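Local coordinates for protein restriction endonuclease Hpy99I (Helicobacter pylori, PDB 3GOX) that cuts double-stranded DNA as a type II restriction endonuclease of the beta-beta-alpha-Me (His-Me finger) class, with zinc ions bound within its fold, at residues A[117-128]-A[157-168]. Sequence-based numbering, arbitrary orientation.
Sequences VKLSSTEKKKMD and HDHNHDTGWGRE. With NA (sodium ion), chain G; nucleotides of chain D.
His159 lays one face of its imidazole against Leu119 and points NE2 at Val117 O. Its CB lies 3.5 Å from Leu119 CD1. CG sits between the backbone N and carbonyl carbon (chi1 84°), 3.9 Å from Leu119 CB, which stands 4.1 Å from the ring centroid and 20° off the normal, a CH-pi contact. CD2 is 3.4 Å from Val117 O, to which NE2 donates (2.8 Å). That oxygen is almost in the ring plane, which helps hold the ring's rotation, though the bond is bent (143°). CE1 approaches OP2 of DA8 of chain D (3.6 Å), and ND1 is 3.2 Å from OP1 of the same nucleotide, a weak bond. This OP1 binds the sodium ion, as does Asp158 OD1; two waters, Asn175 and a further DNA phosphate complete its shell.

Ser120 N donates to Gly164 O, tying down the N-cap residue, and Gly166 N to Glu123 OE1 (2.8 Å), tying in the first turn of helix 121-128. Met127 CB meets the His157 ring edge at CD2. His159's place beside metal and phosphate is consistent with the histidine thought to activate the water in beta-beta-alpha-Me nucleases. One imidazole thus bridges the Val117 carbonyl and the metal-bound phosphate, so the loop before the helix helps position the ring at the DNA.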
# COMPACT_ATOMS: atom_id res chain seq x y z
N VAL A 117 8.85 17.49 5.03
CA VAL A 117 8.69 18.21 6.29
C VAL A 117 7.80 17.42 7.23
O VAL A 117 6.70 17.02 6.85
CB VAL A 117 8.08 19.63 6.05
CG1 VAL A 117 8.00 20.44 7.34
CG2 VAL A 117 8.88 20.38 5.01
N LYS A 118 8.27 17.19 8.46
CA LYS A 118 7.50 16.48 9.47
C LYS A 118 6.29 17.29 9.93
O LYS A 118 6.24 18.52 9.77
CB LYS A 118 8.37 16.16 10.69
CG LYS A 118 9.49 15.18 10.43
CD LYS A 118 8.99 13.76 10.09
CE LYS A 118 9.88 13.08 9.07
NZ LYS A 118 10.05 13.95 7.85
N LEU A 119 5.31 16.59 10.48
CA LEU A 119 4.16 17.24 11.11
C LEU A 119 4.66 18.06 12.30
O LEU A 119 5.34 17.53 13.18
CB LEU A 119 3.16 16.19 11.58
CG LEU A 119 1.88 16.68 12.27
CD1 LEU A 119 1.03 17.51 11.32
CD2 LEU A 119 1.11 15.49 12.83
N SER A 120 4.35 19.36 12.31
CA SER A 120 4.78 20.24 13.39
C SER A 120 4.11 19.86 14.71
O SER A 120 3.05 19.23 14.72
CB SER A 120 4.51 21.71 13.05
OG SER A 120 3.15 22.05 13.23
N SER A 121 4.74 20.24 15.81
CA SER A 121 4.24 19.93 17.14
C SER A 121 2.87 20.57 17.42
O SER A 121 2.00 19.91 17.97
CB SER A 121 5.24 20.36 18.22
OG SER A 121 5.51 21.74 18.14
N THR A 122 2.69 21.82 17.01
CA THR A 122 1.39 22.50 17.18
C THR A 122 0.32 21.90 16.26
O THR A 122 -0.84 21.80 16.64
CB THR A 122 1.47 24.03 16.98
OG1 THR A 122 1.81 24.35 15.62
CG2 THR A 122 2.51 24.64 17.92
N GLU A 123 0.70 21.48 15.06
CA GLU A 123 -0.25 20.82 14.16
C GLU A 123 -0.66 19.44 14.68
O GLU A 123 -1.82 19.04 14.56
CB GLU A 123 0.31 20.72 12.74
CG GLU A 123 0.32 22.07 12.01
CD GLU A 123 -1.06 22.51 11.56
OE1 GLU A 123 -1.84 21.68 11.07
OE2 GLU A 123 -1.40 23.70 11.72
N LYS A 124 0.29 18.71 15.25
CA LYS A 124 0.01 17.43 15.90
C LYS A 124 -0.95 17.59 17.08
O LYS A 124 -1.92 16.85 17.17
CB LYS A 124 1.29 16.74 16.37
CG LYS A 124 1.02 15.40 17.07
CD LYS A 124 2.28 14.59 17.26
CE LYS A 124 1.96 13.16 17.73
NZ LYS A 124 3.09 12.23 17.40
N LYS A 125 -0.67 18.53 17.98
CA LYS A 125 -1.55 18.77 19.12
C LYS A 125 -2.97 19.12 18.66
O LYS A 125 -3.94 18.65 19.23
CB LYS A 125 -0.99 19.89 20.01
CG LYS A 125 0.16 19.43 20.89
CD LYS A 125 0.90 20.62 21.53
CE LYS A 125 2.37 20.28 21.82
NZ LYS A 125 3.28 21.45 21.58
N LYS A 126 -3.05 19.92 17.61
CA LYS A 126 -4.33 20.31 17.02
C LYS A 126 -5.12 19.10 16.50
O LYS A 126 -6.32 18.98 16.73
CB LYS A 126 -4.06 21.31 15.90
CG LYS A 126 -5.26 21.99 15.28
CD LYS A 126 -4.78 23.18 14.44
CE LYS A 126 -5.57 23.36 13.14
NZ LYS A 126 -4.72 24.00 12.08
N MET A 127 -4.44 18.21 15.79
CA MET A 127 -5.10 17.00 15.29
C MET A 127 -5.48 16.06 16.43
O MET A 127 -6.52 15.40 16.37
CB MET A 127 -4.20 16.27 14.30
CG MET A 127 -4.01 17.04 13.02
SD MET A 127 -3.18 16.06 11.76
CE MET A 127 -4.57 15.11 11.13
N ASP A 128 -4.65 16.00 17.46
CA ASP A 128 -4.91 15.15 18.63
C ASP A 128 -6.17 15.56 19.39
O ASP A 128 -6.86 14.71 19.94
CB ASP A 128 -3.70 15.12 19.56
CG ASP A 128 -2.61 14.18 19.08
OD1 ASP A 128 -2.89 13.36 18.18
OD2 ASP A 128 -1.48 14.24 19.60
N HIS A 157 -2.67 10.23 11.75
CA HIS A 157 -2.50 11.66 11.47
C HIS A 157 -1.90 11.79 10.08
O HIS A 157 -0.71 11.52 9.91
CB HIS A 157 -1.44 12.30 12.38
CG HIS A 157 -1.74 12.27 13.85
ND1 HIS A 157 -1.28 11.27 14.68
CD2 HIS A 157 -2.33 13.19 14.65
CE1 HIS A 157 -1.64 11.54 15.92
NE2 HIS A 157 -2.27 12.71 15.93
N ASP A 158 -2.68 12.16 9.07
CA ASP A 158 -2.06 12.50 7.79
C ASP A 158 -1.64 13.98 7.78
O ASP A 158 -2.27 14.82 8.40
CB ASP A 158 -3.04 12.17 6.67
CG ASP A 158 -2.56 12.58 5.31
OD1 ASP A 158 -1.37 12.35 4.97
OD2 ASP A 158 -3.41 13.10 4.55
N HIS A 159 -0.52 14.28 7.11
CA HIS A 159 -0.02 15.66 7.01
C HIS A 159 0.59 15.92 5.64
O HIS A 159 0.97 14.99 4.90
CB HIS A 159 0.98 15.96 8.14
CG HIS A 159 2.37 15.51 7.86
ND1 HIS A 159 2.77 14.19 7.96
CD2 HIS A 159 3.46 16.21 7.47
CE1 HIS A 159 4.05 14.10 7.63
NE2 HIS A 159 4.49 15.31 7.34
N ASN A 160 0.64 17.21 5.29
CA ASN A 160 1.30 17.65 4.07
C ASN A 160 2.80 17.80 4.32
O ASN A 160 3.23 18.59 5.17
CB ASN A 160 0.67 18.97 3.58
CG ASN A 160 1.27 19.46 2.26
OD1 ASN A 160 2.45 19.75 2.19
ND2 ASN A 160 0.44 19.56 1.23
N HIS A 161 3.61 17.05 3.57
CA HIS A 161 5.06 17.06 3.79
C HIS A 161 5.82 18.13 3.00
O HIS A 161 7.05 18.13 2.97
CB HIS A 161 5.67 15.67 3.57
CG HIS A 161 5.55 15.15 2.17
ND1 HIS A 161 4.97 13.93 1.87
CD2 HIS A 161 5.93 15.69 0.98
CE1 HIS A 161 5.00 13.74 0.57
NE2 HIS A 161 5.58 14.79 0.00
N ASP A 162 5.08 19.05 2.37
CA ASP A 162 5.65 20.30 1.85
C ASP A 162 5.58 21.45 2.86
O ASP A 162 6.46 22.31 2.90
CB ASP A 162 4.94 20.72 0.57
CG ASP A 162 5.07 19.68 -0.53
OD1 ASP A 162 6.14 19.05 -0.63
OD2 ASP A 162 4.10 19.50 -1.30
N THR A 163 4.53 21.45 3.67
CA THR A 163 4.29 22.52 4.64
C THR A 163 4.50 22.12 6.11
O THR A 163 4.71 22.99 6.96
CB THR A 163 2.84 23.03 4.50
OG1 THR A 163 1.93 21.96 4.77
CG2 THR A 163 2.57 23.54 3.09
N GLY A 164 4.41 20.82 6.42
CA GLY A 164 4.42 20.34 7.80
C GLY A 164 3.07 20.46 8.51
O GLY A 164 2.97 20.19 9.71
N TRP A 165 2.02 20.83 7.78
CA TRP A 165 0.71 21.02 8.42
C TRP A 165 -0.21 19.83 8.25
O TRP A 165 -0.10 19.06 7.30
CB TRP A 165 0.02 22.29 7.91
CG TRP A 165 0.89 23.50 8.02
CD1 TRP A 165 1.87 23.74 8.95
CD2 TRP A 165 0.84 24.65 7.18
NE1 TRP A 165 2.45 24.96 8.72
CE2 TRP A 165 1.84 25.54 7.64
CE3 TRP A 165 0.07 25.01 6.07
CZ2 TRP A 165 2.07 26.78 7.03
CZ3 TRP A 165 0.31 26.24 5.46
CH2 TRP A 165 1.30 27.11 5.95
N GLY A 166 -1.13 19.69 9.19
CA GLY A 166 -2.06 18.58 9.20
C GLY A 166 -3.06 18.60 8.06
O GLY A 166 -3.44 19.65 7.56
N ARG A 167 -3.45 17.41 7.64
CA ARG A 167 -4.61 17.23 6.78
C ARG A 167 -5.71 16.67 7.67
O ARG A 167 -6.14 17.38 8.57
CB ARG A 167 -4.26 16.39 5.55
CG ARG A 167 -3.18 17.08 4.71
CD ARG A 167 -3.12 16.61 3.26
NE ARG A 167 -2.43 15.33 3.16
CZ ARG A 167 -1.33 15.09 2.44
NH1 ARG A 167 -0.76 16.02 1.69
NH2 ARG A 167 -0.81 13.87 2.47
N GLU A 168 -6.13 15.42 7.49
CA GLU A 168 -7.19 14.82 8.30
C GLU A 168 -6.78 13.47 8.87
O GLU A 168 -5.77 12.88 8.45
CB GLU A 168 -8.49 14.66 7.50
CG GLU A 168 -9.03 16.00 6.99
CD GLU A 168 -10.19 15.89 6.01
OE1 GLU A 168 -10.90 14.86 6.00
OE2 GLU A 168 -10.41 16.87 5.26
NA NA G . 0.39 10.89 4.89
P DA D 8 2.32 10.41 7.20
OP1 DA D 8 1.59 11.58 6.64
OP2 DA D 8 3.74 10.55 7.62
O5' DA D 8 1.47 9.89 8.45
C5' DA D 8 2.10 9.46 9.66
C4' DA D 8 1.84 7.98 9.88
O4' DA D 8 2.79 7.19 9.14
C3' DA D 8 2.01 7.53 11.32
O3' DA D 8 0.78 7.77 12.02
C2' DA D 8 2.27 6.04 11.17
C1' DA D 8 2.88 5.91 9.76
N9 DA D 8 4.28 5.50 9.72
C8 DA D 8 5.34 6.19 9.19
N7 DA D 8 6.48 5.54 9.26
C5 DA D 8 6.15 4.35 9.89
C6 DA D 8 6.91 3.22 10.25
N6 DA D 8 8.22 3.11 10.00
N1 DA D 8 6.28 2.20 10.86
C2 DA D 8 4.96 2.31 11.09
N3 DA D 8 4.14 3.31 10.80
C4 DA D 8 4.80 4.31 10.19
P DG D 9 0.80 8.27 13.55
OP1 DG D 9 -0.60 8.65 13.85
OP2 DG D 9 1.89 9.27 13.73
O5' DG D 9 1.14 6.96 14.38
C5' DG D 9 0.25 5.85 14.33
C4' DG D 9 0.80 4.69 15.13
O4' DG D 9 2.06 4.23 14.57
C3' DG D 9 1.12 4.96 16.60
O3' DG D 9 1.16 3.68 17.22
C2' DG D 9 2.55 5.47 16.50
C1' DG D 9 3.10 4.44 15.52
N9 DG D 9 4.30 4.83 14.77
C8 DG D 9 4.47 5.94 13.99
N7 DG D 9 5.64 5.99 13.41
C5 DG D 9 6.29 4.84 13.85
C6 DG D 9 7.59 4.34 13.55
O6 DG D 9 8.46 4.83 12.81
N1 DG D 9 7.84 3.14 14.21
C2 DG D 9 6.96 2.50 15.05
N2 DG D 9 7.40 1.35 15.59
N3 DG D 9 5.75 2.95 15.33
C4 DG D 9 5.48 4.12 14.70
O HOH W 1 1.94 12.60 4.01
O HOH W 2 0.68 9.96 2.76